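Side-chain contacts in UDP-glucose:anthocyanidin 3-O-glucosyltransferase (Clitoria ternatea, PDB 4REL), which belongs to the plant glycosyltransferases of the GT-B fold, built from two Rossmann-like domains that each wrap a parallel beta sheet in helices: residues 19-24 with 110-115; 129-134 with 200-205; 138-143 with 216-221; 144-149 with 228-233; 161-166 with 172-177. All coordinates share one frame; numbering follows the deposited sequence.

Contact 1 of 5, residues 19-24 with 110-115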
# COMPACT_ATOMS: atom_id res chain seq x y z
N PRO A 19 -1.46 9.09 -1.12
CA PRO A 19 -1.82 9.49 0.25
C PRO A 19 -0.78 9.14 1.35
O PRO A 19 -0.57 9.99 2.22
CB PRO A 19 -3.16 8.77 0.49
CG PRO A 19 -3.73 8.58 -0.89
CD PRO A 19 -2.54 8.30 -1.76
N PRO A 20 -0.15 7.95 1.32
CA PRO A 20 0.80 7.68 2.42
C PRO A 20 1.97 8.66 2.47
O PRO A 20 2.44 8.99 3.57
CB PRO A 20 1.32 6.27 2.11
CG PRO A 20 0.28 5.65 1.23
CD PRO A 20 -0.32 6.77 0.44
N LEU A 21 2.45 9.14 1.32
CA LEU A 21 3.57 10.06 1.35
C LEU A 21 3.12 11.45 1.77
O LEU A 21 3.82 12.14 2.51
CB LEU A 21 4.31 10.09 0.00
CG LEU A 21 5.60 10.90 0.00
CD1 LEU A 21 6.53 10.46 1.13
CD2 LEU A 21 6.28 10.74 -1.35
N LEU A 22 1.94 11.88 1.31
CA LEU A 22 1.42 13.17 1.78
C LEU A 22 1.20 13.12 3.27
O LEU A 22 1.46 14.09 3.99
CB LEU A 22 0.11 13.55 1.08
CG LEU A 22 -0.55 14.83 1.60
CD1 LEU A 22 0.39 15.99 1.41
CD2 LEU A 22 -1.85 15.06 0.83
N ASN A 23 0.72 11.98 3.75
CA ASN A 23 0.49 11.77 5.17
C ASN A 23 1.78 12.01 5.95
O ASN A 23 1.79 12.74 6.95
CB ASN A 23 -0.00 10.34 5.40
CG ASN A 23 -0.54 10.12 6.79
OD1 ASN A 23 -1.21 10.98 7.37
ND2 ASN A 23 -0.27 8.93 7.34
N LEU A 24 2.87 11.41 5.50
CA LEU A 24 4.15 11.60 6.17
C LEU A 24 4.63 13.05 6.11
O LEU A 24 5.07 13.62 7.12
CB LEU A 24 5.21 10.67 5.56
CG LEU A 24 6.64 10.86 6.11
CD1 LEU A 24 6.72 10.48 7.58
CD2 LEU A 24 7.63 10.03 5.29
N CYS A 110 17.58 18.22 1.51
CA CYS A 110 17.24 16.83 1.78
C CYS A 110 16.16 16.41 0.79
O CYS A 110 15.30 17.21 0.44
CB CYS A 110 16.74 16.70 3.22
SG CYS A 110 16.36 15.02 3.74
N ILE A 111 16.22 15.16 0.33
CA ILE A 111 15.17 14.64 -0.53
C ILE A 111 14.51 13.44 0.14
O ILE A 111 15.20 12.57 0.67
CB ILE A 111 15.70 14.24 -1.93
CG1 ILE A 111 16.10 15.51 -2.70
CG2 ILE A 111 14.65 13.45 -2.72
CD1 ILE A 111 16.72 15.25 -4.06
N ILE A 112 13.18 13.43 0.14
CA ILE A 112 12.42 12.24 0.49
C ILE A 112 11.73 11.79 -0.78
O ILE A 112 11.07 12.58 -1.45
CB ILE A 112 11.34 12.50 1.55
CG1 ILE A 112 11.97 13.02 2.84
CG2 ILE A 112 10.54 11.23 1.86
CD1 ILE A 112 10.95 13.41 3.87
N ALA A 113 11.87 10.52 -1.11
CA ALA A 113 11.24 10.03 -2.33
C ALA A 113 10.68 8.64 -2.13
O ALA A 113 11.24 7.82 -1.39
CB ALA A 113 12.24 10.03 -3.48
N ASP A 114 9.57 8.37 -2.80
CA ASP A 114 9.07 7.01 -2.89
C ASP A 114 10.21 6.18 -3.48
O ASP A 114 10.86 6.62 -4.41
CB ASP A 114 7.85 6.97 -3.82
CG ASP A 114 7.18 5.61 -3.84
OD1 ASP A 114 6.04 5.49 -3.34
OD2 ASP A 114 7.79 4.66 -4.36
N ALA A 115 10.49 5.02 -2.90
CA ALA A 115 11.62 4.19 -3.33
C ALA A 115 11.61 3.86 -4.83
O ALA A 115 12.66 3.62 -5.41
CB ALA A 115 11.68 2.89 -2.51
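Leu21 holds its CG opposite the backbone N (chi1 -173°), which carries the isobutyl group straight off helix 18-31 toward strand 110-114; in Ile112 it is the CG2 branch that lies opposite the backbone N, while CG1 sits beside it (chi1 -61°). CG2 is the branch of Ile112 that meets Leu21, and the closest side-chain approach is methyl to methyl, Leu21 CD1 to Ile112 CG2 at 4.1 Å. The two side chains meet at a slant. The second methyl of the leucine serves a different partner: Leu21 CD2 comes over the strand backbone, 4.3 Å from Asp114 N. One turn on, Leu24 leans the same way but more loosely, with its CD2 4.7 Å from Ile112 CG2. The side chains that touch are apolar, and all are buried. Asp114 turns its carboxylate elsewhere, to His17 ND1 through OD1 and to the backbone N of Phe116 through OD2, and His17 lines the pocket of the bound ligand. The contact is the helix-on-sheet packing of a Rossmann-like domain. Strand 110-114 runs between the parallel strands 6-10 and 131-135, and Leu21 reaches both of these neighbours as well, touching Ile9 on one and Phe134 on the other.

Contact 2 of 5, residues 129-134 with 200-205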
# COMPACT_ATOMS: atom_id res chain seq x y z
N VAL A 129 22.95 15.98 -1.26
CA VAL A 129 22.05 16.01 -0.10
C VAL A 129 21.64 14.58 0.23
O VAL A 129 21.68 13.70 -0.63
CB VAL A 129 20.76 16.84 -0.38
CG1 VAL A 129 21.11 18.30 -0.69
CG2 VAL A 129 19.94 16.22 -1.52
N PRO A 130 21.23 14.34 1.49
CA PRO A 130 20.75 13.00 1.82
C PRO A 130 19.50 12.58 1.04
O PRO A 130 18.63 13.42 0.73
CB PRO A 130 20.43 13.10 3.32
CG PRO A 130 20.38 14.56 3.64
CD PRO A 130 21.31 15.22 2.67
N TRP A 131 19.42 11.29 0.73
CA TRP A 131 18.27 10.73 0.06
C TRP A 131 17.56 9.77 1.00
O TRP A 131 18.14 8.78 1.47
CB TRP A 131 18.71 9.97 -1.20
CG TRP A 131 17.57 9.53 -2.09
CD1 TRP A 131 16.71 10.32 -2.78
CD2 TRP A 131 17.19 8.17 -2.37
NE1 TRP A 131 15.81 9.55 -3.49
CE2 TRP A 131 16.09 8.22 -3.25
CE3 TRP A 131 17.68 6.92 -1.97
CZ2 TRP A 131 15.46 7.07 -3.74
CZ3 TRP A 131 17.06 5.78 -2.46
CH2 TRP A 131 15.96 5.86 -3.33
N ILE A 132 16.30 10.07 1.29
CA ILE A 132 15.51 9.26 2.21
C ILE A 132 14.45 8.55 1.40
O ILE A 132 13.63 9.19 0.74
CB ILE A 132 14.85 10.14 3.28
CG1 ILE A 132 15.93 10.84 4.13
CG2 ILE A 132 13.92 9.32 4.15
CD1 ILE A 132 15.39 11.84 5.13
N ALA A 133 14.48 7.22 1.41
CA ALA A 133 13.55 6.43 0.61
C ALA A 133 12.32 6.05 1.44
O ALA A 133 12.45 5.62 2.59
CB ALA A 133 14.23 5.19 0.03
N PHE A 134 11.14 6.20 0.84
CA PHE A 134 9.88 5.91 1.52
C PHE A 134 9.31 4.63 0.92
O PHE A 134 9.29 4.47 -0.31
CB PHE A 134 8.92 7.09 1.33
CG PHE A 134 7.55 6.90 1.97
CD1 PHE A 134 7.41 6.84 3.35
CD2 PHE A 134 6.40 6.81 1.17
CE1 PHE A 134 6.15 6.70 3.93
CE2 PHE A 134 5.13 6.67 1.75
CZ PHE A 134 5.01 6.61 3.14
N GLY A 200 17.86 -3.37 -4.73
CA GLY A 200 18.90 -3.95 -3.89
C GLY A 200 20.17 -3.12 -3.89
O GLY A 200 20.87 -3.02 -2.88
N VAL A 201 20.45 -2.49 -5.03
CA VAL A 201 21.63 -1.65 -5.14
C VAL A 201 21.31 -0.21 -4.75
O VAL A 201 22.14 0.50 -4.18
CB VAL A 201 22.19 -1.69 -6.58
CG1 VAL A 201 23.29 -0.65 -6.75
CG2 VAL A 201 22.73 -3.07 -6.88
N VAL A 202 20.08 0.21 -5.05
CA VAL A 202 19.66 1.59 -4.78
C VAL A 202 19.46 1.88 -3.28
O VAL A 202 20.00 2.85 -2.75
CB VAL A 202 18.37 1.94 -5.56
CG1 VAL A 202 17.73 3.24 -5.02
CG2 VAL A 202 18.68 2.08 -7.05
N LEU A 203 18.71 1.02 -2.59
CA LEU A 203 18.31 1.29 -1.21
C LEU A 203 19.45 1.47 -0.17
O LEU A 203 19.32 2.30 0.74
CB LEU A 203 17.29 0.27 -0.71
CG LEU A 203 15.92 0.35 -1.40
CD1 LEU A 203 15.04 -0.80 -0.96
CD2 LEU A 203 15.25 1.68 -1.07
N PRO A 204 20.56 0.72 -0.29
CA PRO A 204 21.64 0.97 0.67
C PRO A 204 22.30 2.35 0.53
O PRO A 204 23.07 2.76 1.41
CB PRO A 204 22.65 -0.15 0.35
CG PRO A 204 21.81 -1.25 -0.18
CD PRO A 204 20.80 -0.53 -1.04
N GLN A 205 22.00 3.05 -0.55
CA GLN A 205 22.58 4.38 -0.75
C GLN A 205 21.74 5.46 -0.07
O GLN A 205 22.14 6.62 -0.01
CB GLN A 205 22.74 4.67 -2.25
CG GLN A 205 23.61 3.63 -2.96
CD GLN A 205 23.78 3.91 -4.43
OE1 GLN A 205 24.36 4.94 -4.82
NE2 GLN A 205 23.29 3.00 -5.27
O HOH W 1 21.68 9.45 0.58
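Trp131 and Val202 make the close part of this contact. The six-membered end of the indole meets a single methyl, with Trp131 CH2 3.6 Å from Val202 CG1 and CZ3 of the same ring almost as near. The methyl approaches the ring obliquely, and the valine side chain lies roughly perpendicular to that of the tryptophan. Chi1 of Trp131 (-171°) swings the indole away from its own backbone N and out toward the 200-205 segment. Two residues along the strand, Ala133 CB rests against Leu203 CD2 at 3.8 Å, met by the far end of the leucine.

The other end of the contact is looser and wet. There the side chain of Gln205 stays more than 5 Å from the strand, and a water takes over the link: it accepts from Trp131 N and donates to Gln205 O, both at 2.9 Å. Gln205 folds back on its own turn instead, its NE2 reaching Val201 O at 3.0 Å in a nearly straight bond (174°). The acceptor lies in the plane of the glutamine amide, yet NE2 stands well above the carbonyl plane of Val201. Gln205 OE1 is bonded to Gln125.

Strand 131-135 lies between strands 110-114 and 208-211. Helix 119-127 packs on Trp131 through Leu121 and Ala124, and Ser120 of the same helix bonds the indole NE1; the 3-10 segment 203-205 lies beside this helix, Gln205 touching Leu121.

Contact 3 of 5, residues 138-143 with 216-221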
# COMPACT_ATOMS: atom_id res chain seq x y z
N VAL A 138 4.16 -3.54 0.84
CA VAL A 138 4.22 -4.55 1.88
C VAL A 138 5.62 -4.52 2.47
O VAL A 138 6.61 -4.65 1.75
CB VAL A 138 3.84 -5.93 1.33
CG1 VAL A 138 3.87 -6.98 2.44
CG2 VAL A 138 2.46 -5.86 0.71
N SER A 139 5.70 -4.30 3.78
CA SER A 139 6.99 -4.15 4.45
C SER A 139 7.93 -5.31 4.13
O SER A 139 9.08 -5.10 3.73
CB SER A 139 6.77 -4.05 5.97
OG SER A 139 6.07 -5.19 6.44
N CYS A 140 7.43 -6.54 4.27
CA CYS A 140 8.25 -7.73 4.06
C CYS A 140 8.86 -7.88 2.66
O CYS A 140 9.88 -8.53 2.50
CB CYS A 140 7.46 -9.00 4.44
SG CYS A 140 7.10 -9.08 6.21
N SER A 141 8.25 -7.25 1.66
CA SER A 141 8.75 -7.43 0.30
C SER A 141 10.11 -6.77 0.10
O SER A 141 10.79 -7.06 -0.88
CB SER A 141 7.73 -6.95 -0.74
OG SER A 141 7.64 -5.55 -0.73
N LEU A 142 10.53 -5.91 1.02
CA LEU A 142 11.87 -5.29 0.95
C LEU A 142 12.97 -6.33 0.78
O LEU A 142 13.95 -6.11 0.06
CB LEU A 142 12.16 -4.46 2.20
CG LEU A 142 11.60 -3.05 2.22
CD1 LEU A 142 11.75 -2.47 3.62
CD2 LEU A 142 12.33 -2.20 1.19
N SER A 143 12.81 -7.48 1.44
CA SER A 143 13.84 -8.51 1.43
C SER A 143 14.08 -9.11 0.06
O SER A 143 15.21 -9.48 -0.27
CB SER A 143 13.50 -9.61 2.43
OG SER A 143 13.80 -9.17 3.73
N GLU A 216 6.50 -3.59 15.06
CA GLU A 216 6.10 -4.66 15.98
C GLU A 216 5.38 -5.81 15.29
O GLU A 216 5.26 -6.91 15.84
CB GLU A 216 5.25 -4.08 17.11
CG GLU A 216 5.99 -3.12 18.04
CD GLU A 216 6.07 -1.68 17.53
OE1 GLU A 216 5.73 -1.42 16.35
OE2 GLU A 216 6.47 -0.80 18.32
N LEU A 217 4.89 -5.58 14.07
CA LEU A 217 4.18 -6.61 13.31
C LEU A 217 5.06 -7.39 12.34
O LEU A 217 4.67 -8.45 11.86
CB LEU A 217 3.01 -6.01 12.53
CG LEU A 217 1.70 -5.74 13.26
CD1 LEU A 217 0.61 -5.41 12.24
CD2 LEU A 217 1.31 -6.94 14.09
N ASP A 218 6.23 -6.84 12.02
CA ASP A 218 7.14 -7.52 11.11
C ASP A 218 7.95 -8.56 11.88
O ASP A 218 8.23 -8.38 13.07
CB ASP A 218 8.09 -6.52 10.43
CG ASP A 218 7.43 -5.78 9.28
OD1 ASP A 218 6.35 -6.21 8.82
OD2 ASP A 218 8.00 -4.75 8.84
N PRO A 219 8.34 -9.66 11.21
CA PRO A 219 9.16 -10.65 11.90
C PRO A 219 10.47 -10.01 12.34
O PRO A 219 11.12 -9.35 11.52
CB PRO A 219 9.43 -11.70 10.83
CG PRO A 219 8.26 -11.55 9.87
CD PRO A 219 7.98 -10.08 9.85
N PRO A 220 10.84 -10.16 13.63
CA PRO A 220 12.04 -9.50 14.16
C PRO A 220 13.32 -9.84 13.37
O PRO A 220 14.18 -8.97 13.22
CB PRO A 220 12.13 -10.04 15.59
CG PRO A 220 10.72 -10.37 15.95
CD PRO A 220 10.06 -10.84 14.68
N LEU A 221 13.44 -11.07 12.87
CA LEU A 221 14.60 -11.44 12.05
C LEU A 221 14.62 -10.72 10.71
O LEU A 221 15.69 -10.36 10.21
CB LEU A 221 14.66 -12.95 11.82
CG LEU A 221 15.60 -13.72 12.73
CD1 LEU A 221 15.21 -13.55 14.19
CD2 LEU A 221 15.63 -15.19 12.34
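Asp218, Cys140 and Ser139 bury the most surface here, and Asp218 is the meeting point of the three. Its carboxylate points at the start of the 138-143 loop, where Ser139 OG donates to Asp218 OD1 at 2.6 Å. The hydroxyl comes in on the syn side of that oxygen, 19° out of the carboxylate plane, and so also lies close to the second oxygen, with Ser139 OG 3.1 Å from Asp218 OD2. Chi1 of Ser139 (57°) sets OG between its own backbone N and carbonyl carbon, the position from which it faces the acid. Cys140 fills in alongside: its SG lies 3.9 Å from Pro219 CD and 4.0 Å from Asp218 OD1, packing beside the polar pair without bonding to it. Pro219 stands at the N-cap position of helix 220-229, so the loop touches the chain just as that helix begins. Asp218 OD2 is hydrogen-bonded to Tyr235 OH, and Phe213 touches both Ser139 and Asp218. Each oxygen of the buried acid therefore has a hydroxyl partner; bonds at both oxygens should fix the rotation of the carboxylate, and the bond donated by Ser139 would probably favour its ionised form.

Contact 4 of 5, residues 144-149 with 228-233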
# COMPACT_ATOMS: atom_id res chain seq x y z
N LEU A 144 13.02 -9.18 -0.74
CA LEU A 144 13.11 -9.78 -2.07
C LEU A 144 14.19 -9.15 -2.94
O LEU A 144 14.91 -9.84 -3.65
CB LEU A 144 11.76 -9.66 -2.79
CG LEU A 144 10.54 -10.20 -2.05
CD1 LEU A 144 9.28 -9.89 -2.85
CD2 LEU A 144 10.69 -11.69 -1.85
N TYR A 145 14.31 -7.82 -2.86
CA TYR A 145 15.16 -7.08 -3.77
C TYR A 145 16.66 -7.24 -3.49
O TYR A 145 17.49 -6.87 -4.31
CB TYR A 145 14.71 -5.61 -3.83
CG TYR A 145 13.28 -5.56 -4.32
CD1 TYR A 145 13.00 -5.79 -5.65
CD2 TYR A 145 12.22 -5.39 -3.44
CE1 TYR A 145 11.70 -5.81 -6.12
CE2 TYR A 145 10.91 -5.40 -3.90
CZ TYR A 145 10.66 -5.61 -5.24
OH TYR A 145 9.37 -5.62 -5.72
N PHE A 146 16.98 -7.84 -2.35
CA PHE A 146 18.36 -8.17 -2.02
C PHE A 146 18.71 -9.62 -2.33
O PHE A 146 19.82 -10.08 -2.04
CB PHE A 146 18.63 -7.86 -0.55
CG PHE A 146 18.58 -6.40 -0.25
CD1 PHE A 146 19.75 -5.66 -0.23
CD2 PHE A 146 17.38 -5.76 0.01
CE1 PHE A 146 19.73 -4.30 0.04
CE2 PHE A 146 17.34 -4.40 0.27
CZ PHE A 146 18.52 -3.68 0.29
N ASN A 147 17.77 -10.33 -2.95
CA ASN A 147 17.94 -11.76 -3.19
C ASN A 147 17.36 -12.20 -4.53
O ASN A 147 16.87 -13.31 -4.66
CB ASN A 147 17.29 -12.57 -2.06
CG ASN A 147 17.96 -12.35 -0.72
OD1 ASN A 147 18.97 -12.99 -0.39
ND2 ASN A 147 17.41 -11.44 0.08
N ILE A 148 17.45 -11.32 -5.53
CA ILE A 148 16.82 -11.60 -6.83
C ILE A 148 17.37 -12.87 -7.49
O ILE A 148 16.59 -13.70 -7.99
CB ILE A 148 16.95 -10.39 -7.78
CG1 ILE A 148 16.25 -9.17 -7.18
CG2 ILE A 148 16.37 -10.73 -9.16
CD1 ILE A 148 16.63 -7.87 -7.83
N ASP A 149 18.69 -13.04 -7.48
CA ASP A 149 19.27 -14.22 -8.14
C ASP A 149 18.83 -15.53 -7.47
O ASP A 149 18.50 -16.50 -8.16
CB ASP A 149 20.79 -14.11 -8.22
CG ASP A 149 21.24 -12.96 -9.10
OD1 ASP A 149 20.41 -12.43 -9.87
OD2 ASP A 149 22.43 -12.57 -9.03
N SER A 228 20.71 -4.72 8.59
CA SER A 228 22.06 -5.08 8.18
C SER A 228 22.36 -4.66 6.73
O SER A 228 23.51 -4.63 6.31
CB SER A 228 22.29 -6.59 8.33
OG SER A 228 21.73 -7.29 7.24
N LYS A 229 21.31 -4.33 5.98
CA LYS A 229 21.47 -3.96 4.58
C LYS A 229 21.43 -2.46 4.34
O LYS A 229 21.87 -1.98 3.29
CB LYS A 229 20.38 -4.61 3.73
CG LYS A 229 20.45 -6.14 3.70
CD LYS A 229 21.70 -6.62 2.97
CE LYS A 229 21.74 -8.14 2.88
NZ LYS A 229 22.80 -8.64 1.95
N LEU A 230 20.88 -1.72 5.30
CA LEU A 230 20.57 -0.30 5.09
C LEU A 230 21.34 0.60 6.04
O LEU A 230 21.78 0.16 7.10
CB LEU A 230 19.06 -0.06 5.25
CG LEU A 230 18.15 -0.91 4.35
CD1 LEU A 230 16.69 -0.80 4.81
CD2 LEU A 230 18.28 -0.54 2.87
N GLN A 231 21.49 1.87 5.67
CA GLN A 231 22.14 2.83 6.56
C GLN A 231 21.31 3.07 7.80
O GLN A 231 21.84 3.21 8.90
CB GLN A 231 22.41 4.15 5.83
CG GLN A 231 23.34 4.00 4.65
CD GLN A 231 23.72 5.32 4.02
OE1 GLN A 231 23.86 6.34 4.71
NE2 GLN A 231 23.90 5.32 2.70
N SER A 232 20.00 3.10 7.62
CA SER A 232 19.06 3.33 8.72
C SER A 232 17.68 2.85 8.30
O SER A 232 17.24 3.14 7.18
CB SER A 232 19.01 4.82 9.07
OG SER A 232 18.10 5.06 10.12
N LEU A 233 17.02 2.09 9.17
CA LEU A 233 15.66 1.63 8.90
C LEU A 233 14.74 2.24 9.93
O LEU A 233 14.91 2.00 11.12
CB LEU A 233 15.58 0.10 9.00
CG LEU A 233 14.21 -0.54 8.78
CD1 LEU A 233 13.73 -0.39 7.33
CD2 LEU A 233 14.27 -2.02 9.17
O HOH W 2 22.32 -8.50 -1.44
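The carbonyl oxygen of Phe146 is joined to the side chain of Lys229 through a water that donates to Phe146 O at 3.0 Å. The same water accepts from Lys229 NZ, but this second bond is long and weak, 3.4 Å from nitrogen to water. Besides the water link, the two residues are held mainly by the hydrocarbon part of the lysine, which runs across one face of the Phe146 ring. Lys229 CB stands over that face, 4.2 Å from the ring centroid and 26° off the normal, a CH-pi contact. CG follows toward the rim, and Lys229 CD then passes Phe146 CD1 at 3.9 Å, so the lysine chain runs along the ring antiparallel to the phenylalanine side chain. A bend at chi2 of the lysine (-67°) makes this possible: it turns the chain along the ring before the extended outer part carries the amine to the water. Leu230 adds a methyl beyond the CZ end of the ring, CD2 meeting Phe146 CZ obliquely at 4.1 Å.

Tyr225 and Met226 also touch Phe146, whose ring is wedged between the end of helix 220-229 and Pro204 of the 3-10 segment 203-205. Next to it in the chain, Tyr145 lines the ligand pocket, and Asn147 stands at the N-cap position of helix 148-157, though its side chain makes no capping bond. Lys229 thus works in two parts: its methylenes give the aromatic ring an apolar cover, while its amine, probably charged, is linked to Phe146 O through a water that it holds weakly.

Contact 5 of 5, residues 161-166 with 172-177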
# COMPACT_ATOMS: atom_id res chain seq x y z
N ASN A 161 5.29 -24.53 -4.32
CA ASN A 161 5.06 -24.33 -2.90
C ASN A 161 6.34 -24.41 -2.05
O ASN A 161 6.28 -24.49 -0.82
CB ASN A 161 4.01 -25.31 -2.38
CG ASN A 161 4.43 -26.76 -2.55
OD1 ASN A 161 5.36 -27.07 -3.29
ND2 ASN A 161 3.72 -27.66 -1.88
N ALA A 162 7.50 -24.38 -2.71
CA ALA A 162 8.78 -24.45 -2.00
C ALA A 162 8.99 -23.16 -1.24
O ALA A 162 8.68 -22.08 -1.75
CB ALA A 162 9.92 -24.67 -2.97
N THR A 163 9.54 -23.26 -0.03
CA THR A 163 9.68 -22.11 0.84
C THR A 163 10.98 -21.35 0.58
O THR A 163 11.96 -21.94 0.11
CB THR A 163 9.58 -22.52 2.33
OG1 THR A 163 10.46 -23.61 2.59
CG2 THR A 163 8.16 -22.96 2.65
N LEU A 164 10.97 -20.05 0.87
CA LEU A 164 12.13 -19.19 0.61
C LEU A 164 12.96 -19.08 1.88
O LEU A 164 13.13 -18.00 2.45
CB LEU A 164 11.67 -17.80 0.15
CG LEU A 164 10.74 -17.76 -1.07
CD1 LEU A 164 10.48 -16.32 -1.52
CD2 LEU A 164 11.31 -18.57 -2.22
N ASP A 165 13.49 -20.21 2.33
CA ASP A 165 14.16 -20.27 3.62
C ASP A 165 15.38 -19.36 3.71
O ASP A 165 15.79 -18.97 4.80
CB ASP A 165 14.55 -21.71 3.96
CG ASP A 165 13.34 -22.62 4.10
OD1 ASP A 165 12.86 -23.12 3.07
OD2 ASP A 165 12.88 -22.82 5.25
N PHE A 166 15.93 -18.99 2.56
CA PHE A 166 17.12 -18.13 2.53
C PHE A 166 16.86 -16.67 2.94
O PHE A 166 17.80 -15.89 3.08
CB PHE A 166 17.81 -18.17 1.16
CG PHE A 166 16.89 -17.94 -0.00
CD1 PHE A 166 16.53 -16.65 -0.37
CD2 PHE A 166 16.42 -19.00 -0.75
CE1 PHE A 166 15.68 -16.43 -1.45
CE2 PHE A 166 15.58 -18.79 -1.84
CZ PHE A 166 15.21 -17.50 -2.19
N LYS A 172 8.29 -18.56 5.65
CA LYS A 172 6.94 -18.94 5.24
C LYS A 172 6.62 -18.52 3.81
O LYS A 172 5.69 -19.06 3.21
CB LYS A 172 5.89 -18.40 6.21
CG LYS A 172 5.83 -19.12 7.55
CD LYS A 172 5.42 -20.58 7.38
CE LYS A 172 5.42 -21.32 8.72
NZ LYS A 172 5.02 -22.76 8.57
N LEU A 173 7.36 -17.56 3.25
CA LEU A 173 7.13 -17.13 1.88
C LEU A 173 7.46 -18.27 0.92
O LEU A 173 8.40 -19.05 1.16
CB LEU A 173 7.97 -15.89 1.51
CG LEU A 173 7.70 -14.60 2.28
CD1 LEU A 173 8.50 -13.47 1.68
CD2 LEU A 173 6.22 -14.28 2.19
N ARG A 174 6.67 -18.40 -0.14
CA ARG A 174 6.87 -19.46 -1.12
C ARG A 174 7.14 -18.92 -2.51
O ARG A 174 6.82 -17.77 -2.82
CB ARG A 174 5.62 -20.34 -1.21
CG ARG A 174 5.18 -20.97 0.08
CD ARG A 174 3.86 -21.64 -0.21
NE ARG A 174 3.29 -22.32 0.93
CZ ARG A 174 2.17 -23.04 0.86
NH1 ARG A 174 1.53 -23.14 -0.30
NH2 ARG A 174 1.69 -23.64 1.94
N VAL A 175 7.71 -19.78 -3.34
CA VAL A 175 7.91 -19.50 -4.75
C VAL A 175 6.67 -18.88 -5.40
O VAL A 175 6.76 -17.88 -6.12
CB VAL A 175 8.31 -20.80 -5.48
CG1 VAL A 175 8.01 -20.72 -6.96
CG2 VAL A 175 9.78 -21.08 -5.23
N GLU A 176 5.50 -19.44 -5.12
CA GLU A 176 4.26 -18.98 -5.76
C GLU A 176 3.83 -17.58 -5.32
O GLU A 176 2.96 -16.96 -5.95
CB GLU A 176 3.13 -19.98 -5.52
CG GLU A 176 2.68 -20.07 -4.07
CD GLU A 176 1.65 -21.15 -3.85
OE1 GLU A 176 0.56 -21.07 -4.45
OE2 GLU A 176 1.94 -22.10 -3.08
N ASP A 177 4.43 -17.06 -4.25
CA ASP A 177 4.08 -15.73 -3.75
C ASP A 177 4.87 -14.61 -4.41
O ASP A 177 4.50 -13.44 -4.31
CB ASP A 177 4.31 -15.66 -2.24
CG ASP A 177 3.57 -16.75 -1.48
OD1 ASP A 177 2.45 -17.12 -1.88
OD2 ASP A 177 4.12 -17.24 -0.46
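Leu164 and Ala162 hold the 172-177 segment by their backbones. Leu164 N donates to Leu173 O at 2.8 Å, and Val175 N to Ala162 O at 3.0 Å, the second bond running almost in line with the carbonyl (170° at the oxygen). Between them Thr163 and Arg174 face each other as a non-hydrogen-bonded pair, and each CA-H leans on an oxygen across the gap: Arg174 CA lies 3.2 Å from Ala162 O, Thr163 CA 3.3 Å from Leu173 O. Leu164 splits its methyls, CD1 meeting Leu173 CB at 4.0 Å and CD2 meeting Val175 CG2 at 4.2 Å. This is a single antiparallel beta bridge within the long loop between helices 148-157 and 191-197; past it the 161-166 chain bends in an inverse gamma turn centred on Leu164. On the outer side the extended Arg174 side chain passes Asn161, and its NH1 forms a salt bridge with Glu176 OE2 lying in the guanidinium plane. Asp177 OD2 takes the backbone N of Arg174 from above the carboxylate plane. Farther out, Arg373 of helix 368-378 forms a salt bridge with Asp177 OD2, and Lys388 pairs with Glu176 OE1.

Contacts 1 and 2 share one sheet, a probable hydrogen bond from Ile132 N to Ile111 O (2.8 Å) joining their neighbouring strands. Contact 2 adjoins contact 4, centres 11 Å apart, through a probable hydrogen bond from Gln231 NE2 to Pro204 O, and contact 3 through Leu203 CD1 against Leu142 CD2. Contacts 3 and 4 use the two ends of helix 220-229, and contact 5 touches contact 4 through Phe166 against Asn147. The contacts lie at different distances from the bound KMP: Tyr145 in contact 4 touches it, the side chain of Asp114 in contact 1 is about 7 Å away, that of Cys140 in contact 3 about 10 Å, and those of Leu203 and Leu173, in contacts 2 and 5, about 11 Å.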